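Local structure of acetyl-CoA acetyltransferase A (Ascaris suum, 6BJA) at residues S23-G37 / V118-F130. The protein binds coenzyme A and probably catalyses the thiolase reaction, joining two acetyl-CoA into acetoacetyl-CoA or cleaving 3-ketoacyl-CoA in reverse. Sequence-based numbering, arbitrary orientation.
Sequences SFRSTLTSLSAVDLG and VALGSESMSNAPF
Arg25 and Ser126 grip each other twice, where the loop before helix 33-48 packs on the 3-10 turn 125-127 that follows strand 116-124. From CB the arginine chain curls: CG lies over the centre of the Phe24 ring, CD passes 3.6 Å from Ser126 O, and the bends at chi2 and chi3 (-65° and -57°) swing the guanidinium back so that NH1 gives Ser126 O a 2.8 Å bond almost in the guanidinium plane. NH1 also donates to a water that bonds Asn127 OD1, while Thr29 CG2 lies over one face, offset toward the rim. A hydroxyl suits Ser126: OG accepts from Arg25 N at 2.8 Å and still bonds Asp258 OD2. An amide suits Asn127, since ND2 serves two acceptors near its plane, Thr29 O at 3.0 Å and Ser124 OG. Farther along, Ala33 CB meets Ser122 OG and Ser124 N; small side chains suit helix and strand axes 7.0 Å apart. Ser122 OG donates to Ala33 O (2.7 Å) on a lone pair, although that carbonyl already accepts from Gly37 N. Side-chain donors thus satisfy carbonyls of loop, helix start and 3-10 turn in the thiolase N-terminal domain, and probably help position Phe24, about 5 Å from bound coenzyme A.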
loop_
_atom_site.group_PDB
_atom_site.type_symbol
_atom_site.label_atom_id
_atom_site.label_comp_id
_atom_site.label_asym_id
_atom_site.label_seq_id
_atom_site.Cartn_x
_atom_site.Cartn_y
_atom_site.Cartn_z
ATOM N N SER A 23 -4.731 24.598 8.507
ATOM C CA SER A 23 -4.243 24.182 7.204
ATOM C C SER A 23 -4.006 22.673 7.119
ATOM O O SER A 23 -3.935 21.956 8.113
ATOM C CB SER A 23 -2.954 24.914 6.868
ATOM O OG SER A 23 -3.208 26.306 6.839
ATOM N N PHE A 24 -3.891 22.193 5.894
ATOM C CA PHE A 24 -3.615 20.788 5.643
ATOM C C PHE A 24 -2.284 20.331 6.225
ATOM O O PHE A 24 -1.249 20.969 5.986
ATOM C CB PHE A 24 -3.652 20.601 4.136
ATOM C CG PHE A 24 -3.461 19.197 3.656
ATOM C CD1 PHE A 24 -4.315 18.172 4.052
ATOM C CD2 PHE A 24 -2.476 18.914 2.730
ATOM C CE1 PHE A 24 -4.154 16.882 3.557
ATOM C CE2 PHE A 24 -2.311 17.629 2.223
ATOM C CZ PHE A 24 -3.151 16.617 2.638
ATOM N N ARG A 25 -2.321 19.226 6.976
ATOM C CA ARG A 25 -1.138 18.643 7.605
ATOM C C ARG A 25 -0.440 19.667 8.491
ATOM O O ARG A 25 0.784 19.764 8.500
ATOM C CB ARG A 25 -0.158 18.110 6.556
ATOM C CG ARG A 25 -0.745 17.114 5.551
ATOM C CD ARG A 25 -1.181 15.828 6.205
ATOM N NE ARG A 25 -0.106 15.171 6.941
ATOM C CZ ARG A 25 -0.268 14.147 7.774
ATOM N NH1 ARG A 25 -1.470 13.609 7.975
ATOM N NH2 ARG A 25 0.786 13.650 8.416
ATOM N N SER A 26 -1.237 20.412 9.246
ATOM C CA SER A 26 -0.730 21.455 10.133
ATOM C C SER A 26 -1.077 21.151 11.587
ATOM O O SER A 26 -1.024 20.000 12.024
ATOM C CB SER A 26 -1.299 22.807 9.688
ATOM O OG SER A 26 -0.659 23.886 10.361
ATOM N N THR A 27 -1.429 22.194 12.329
ATOM C CA THR A 27 -1.551 22.134 13.767
ATOM C C THR A 27 -2.540 21.101 14.298
ATOM O O THR A 27 -2.326 20.538 15.371
ATOM C CB THR A 27 -1.943 23.524 14.276
ATOM O OG1 THR A 27 -0.992 24.489 13.776
ATOM C CG2 THR A 27 -1.984 23.570 15.798
ATOM N N LEU A 28 -3.593 20.814 13.539
ATOM C CA LEU A 28 -4.603 19.871 13.997
ATOM C C LEU A 28 -4.411 18.459 13.446
ATOM O O LEU A 28 -5.285 17.629 13.617
ATOM C CB LEU A 28 -6.006 20.362 13.624
ATOM C CG LEU A 28 -6.430 21.701 14.226
ATOM C CD1 LEU A 28 -7.832 22.028 13.766
ATOM C CD2 LEU A 28 -6.346 21.679 15.752
ATOM N N THR A 29 -3.281 18.170 12.814
ATOM C CA THR A 29 -3.078 16.836 12.229
ATOM C C THR A 29 -3.292 15.706 13.225
ATOM O O THR A 29 -3.843 14.668 12.884
ATOM C CB THR A 29 -1.666 16.700 11.640
ATOM O OG1 THR A 29 -1.482 17.663 10.608
ATOM C CG2 THR A 29 -1.454 15.328 11.028
ATOM N N SER A 30 -2.879 15.904 14.475
ATOM C CA SER A 30 -2.968 14.833 15.453
ATOM C C SER A 30 -4.382 14.615 15.991
ATOM O O SER A 30 -4.632 13.658 16.747
ATOM C CB SER A 30 -2.017 15.120 16.607
ATOM O OG SER A 30 -2.465 16.229 17.352
ATOM N N LEU A 31 -5.310 15.480 15.590
ATOM C CA LEU A 31 -6.699 15.359 16.007
ATOM C C LEU A 31 -7.579 14.861 14.876
ATOM O O LEU A 31 -7.487 15.321 13.740
ATOM C CB LEU A 31 -7.220 16.702 16.509
ATOM C CG LEU A 31 -6.488 17.256 17.744
ATOM C CD1 LEU A 31 -7.175 18.488 18.177
ATOM C CD2 LEU A 31 -6.446 16.248 18.891
ATOM N N SER A 32 -8.418 13.882 15.193
ATOM C CA SER A 32 -9.324 13.283 14.229
ATOM C C SER A 32 -10.570 14.132 14.077
ATOM O O SER A 32 -10.831 15.022 14.890
ATOM C CB SER A 32 -9.718 11.883 14.695
ATOM O OG SER A 32 -10.557 12.005 15.830
ATOM N N ALA A 33 -11.356 13.848 13.042
ATOM C CA ALA A 33 -12.654 14.483 12.910
ATOM C C ALA A 33 -13.542 14.223 14.137
ATOM O O ALA A 33 -14.349 15.071 14.514
ATOM C CB ALA A 33 -13.353 14.006 11.645
ATOM N N VAL A 34 -13.397 13.051 14.753
ATOM C CA VAL A 34 -14.135 12.755 15.980
ATOM C C VAL A 34 -13.677 13.694 17.085
ATOM O O VAL A 34 -14.507 14.319 17.757
ATOM C CB VAL A 34 -13.972 11.266 16.392
ATOM C CG1 VAL A 34 -14.467 11.022 17.831
ATOM C CG2 VAL A 34 -14.743 10.399 15.397
ATOM N N ASP A 35 -12.368 13.826 17.262
ATOM C CA ASP A 35 -11.840 14.741 18.282
ATOM C C ASP A 35 -12.376 16.160 18.085
ATOM O O ASP A 35 -12.823 16.799 19.030
ATOM C CB ASP A 35 -10.312 14.777 18.257
ATOM C CG ASP A 35 -9.679 13.454 18.652
ATOM O OD1 ASP A 35 -10.241 12.704 19.506
ATOM O OD2 ASP A 35 -8.597 13.158 18.102
ATOM N N LEU A 36 -12.356 16.660 16.850
ATOM C CA LEU A 36 -12.792 18.030 16.628
ATOM C C LEU A 36 -14.294 18.168 16.842
ATOM O O LEU A 36 -14.783 19.198 17.300
ATOM C CB LEU A 36 -12.408 18.488 15.214
ATOM C CG LEU A 36 -10.924 18.481 14.851
ATOM C CD1 LEU A 36 -10.734 18.842 13.389
ATOM C CD2 LEU A 36 -10.166 19.468 15.753
ATOM N N GLY A 37 -15.033 17.129 16.481
ATOM C CA GLY A 37 -16.478 17.112 16.654
ATOM C C GLY A 37 -16.835 17.150 18.128
ATOM O O GLY A 37 -17.789 17.812 18.529
ATOM N N VAL A 118 -28.416 18.533 18.565
ATOM C CA VAL A 118 -27.183 19.189 18.160
ATOM C C VAL A 118 -26.864 18.782 16.719
ATOM O O VAL A 118 -26.910 17.595 16.362
ATOM C CB VAL A 118 -26.006 18.874 19.129
ATOM C CG1 VAL A 118 -25.572 17.407 19.113
ATOM C CG2 VAL A 118 -24.826 19.824 18.809
ATOM N N ALA A 119 -26.618 19.792 15.883
ATOM C CA ALA A 119 -26.289 19.600 14.481
ATOM C C ALA A 119 -24.906 20.188 14.248
ATOM O O ALA A 119 -24.638 21.329 14.638
ATOM C CB ALA A 119 -27.319 20.269 13.616
ATOM N N LEU A 120 -24.024 19.430 13.616
ATOM C CA LEU A 120 -22.662 19.877 13.423
ATOM C C LEU A 120 -22.022 19.283 12.179
ATOM O O LEU A 120 -22.583 18.411 11.515
ATOM C CB LEU A 120 -21.829 19.516 14.663
ATOM C CG LEU A 120 -21.664 18.034 14.962
ATOM C CD1 LEU A 120 -20.228 17.705 15.253
ATOM C CD2 LEU A 120 -22.587 17.616 16.090
ATOM N N GLY A 121 -20.805 19.738 11.916
ATOM C CA GLY A 121 -19.979 19.170 10.877
ATOM C C GLY A 121 -18.553 19.140 11.371
ATOM O O GLY A 121 -18.142 19.997 12.155
ATOM N N SER A 122 -17.810 18.145 10.904
ATOM C CA SER A 122 -16.410 17.979 11.248
ATOM C C SER A 122 -15.676 17.322 10.109
ATOM O O SER A 122 -16.159 16.354 9.522
ATOM C CB SER A 122 -16.231 17.123 12.495
ATOM O OG SER A 122 -14.868 17.160 12.913
ATOM N N GLU A 123 -14.494 17.833 9.801
ATOM C CA GLU A 123 -13.701 17.250 8.745
ATOM C C GLU A 123 -12.236 17.377 9.072
ATOM O O GLU A 123 -11.762 18.464 9.424
ATOM C CB GLU A 123 -13.999 17.919 7.399
ATOM C CG GLU A 123 -13.557 17.080 6.208
ATOM C CD GLU A 123 -14.551 15.963 5.880
ATOM O OE1 GLU A 123 -15.743 16.292 5.673
ATOM O OE2 GLU A 123 -14.140 14.780 5.796
ATOM N N SER A 124 -11.526 16.256 8.984
ATOM C CA SER A 124 -10.078 16.254 9.098
ATOM C C SER A 124 -9.512 15.786 7.774
ATOM O O SER A 124 -9.284 14.588 7.562
ATOM C CB SER A 124 -9.602 15.344 10.214
ATOM O OG SER A 124 -8.187 15.371 10.319
ATOM N N MET A 125 -9.278 16.727 6.880
ATOM C CA MET A 125 -8.773 16.353 5.582
ATOM C C MET A 125 -7.316 15.904 5.690
ATOM O O MET A 125 -6.842 15.097 4.885
ATOM C CB MET A 125 -8.977 17.503 4.607
ATOM C CG MET A 125 -10.448 17.860 4.477
ATOM S SD MET A 125 -10.891 19.207 3.352
ATOM C CE MET A 125 -10.782 18.417 1.721
ATOM N N SER A 126 -6.629 16.358 6.740
ATOM C CA SER A 126 -5.278 15.901 7.027
ATOM C C SER A 126 -5.167 14.399 7.203
ATOM O O SER A 126 -4.106 13.830 6.986
ATOM C CB SER A 126 -4.761 16.561 8.298
ATOM O OG SER A 126 -4.572 17.958 8.108
ATOM N N ASN A 127 -6.241 13.771 7.670
ATOM C CA ASN A 127 -6.202 12.349 7.979
ATOM C C ASN A 127 -6.946 11.466 6.983
ATOM O O ASN A 127 -7.109 10.262 7.214
ATOM C CB ASN A 127 -6.748 12.140 9.379
ATOM C CG ASN A 127 -5.751 12.556 10.414
ATOM O OD1 ASN A 127 -4.706 11.925 10.548
ATOM N ND2 ASN A 127 -6.041 13.634 11.130
ATOM N N ALA A 128 -7.369 12.033 5.861
ATOM C CA ALA A 128 -7.956 11.233 4.789
ATOM C C ALA A 128 -6.886 10.304 4.218
ATOM O O ALA A 128 -5.786 10.752 3.876
ATOM C CB ALA A 128 -8.504 12.141 3.723
ATOM N N PRO A 129 -7.186 9.003 4.099
ATOM C CA PRO A 129 -6.145 8.059 3.698
ATOM C C PRO A 129 -6.047 7.836 2.204
ATOM O O PRO A 129 -6.734 8.497 1.432
ATOM C CB PRO A 129 -6.586 6.775 4.386
ATOM C CG PRO A 129 -8.100 6.835 4.250
ATOM C CD PRO A 129 -8.422 8.310 4.500
ATOM N N PHE A 130 -5.190 6.887 1.831
ATOM C CA PHE A 130 -5.137 6.364 0.484
ATOM C C PHE A 130 -5.755 4.983 0.491
ATOM O O PHE A 130 -5.757 4.321 1.523
ATOM C CB PHE A 130 -3.705 6.301 -0.044
ATOM C CG PHE A 130 -3.019 7.634 -0.065
ATOM C CD1 PHE A 130 -3.143 8.467 -1.154
ATOM C CD2 PHE A 130 -2.264 8.038 1.003
ATOM C CE1 PHE A 130 -2.521 9.696 -1.163
ATOM C CE2 PHE A 130 -1.643 9.266 0.991
ATOM C CZ PHE A 130 -1.775 10.081 -0.099
HETATM O O HOH W 1 -1.852 11.882 10.106
HETATM O O HOH W 2 -7.520 17.348 11.879
#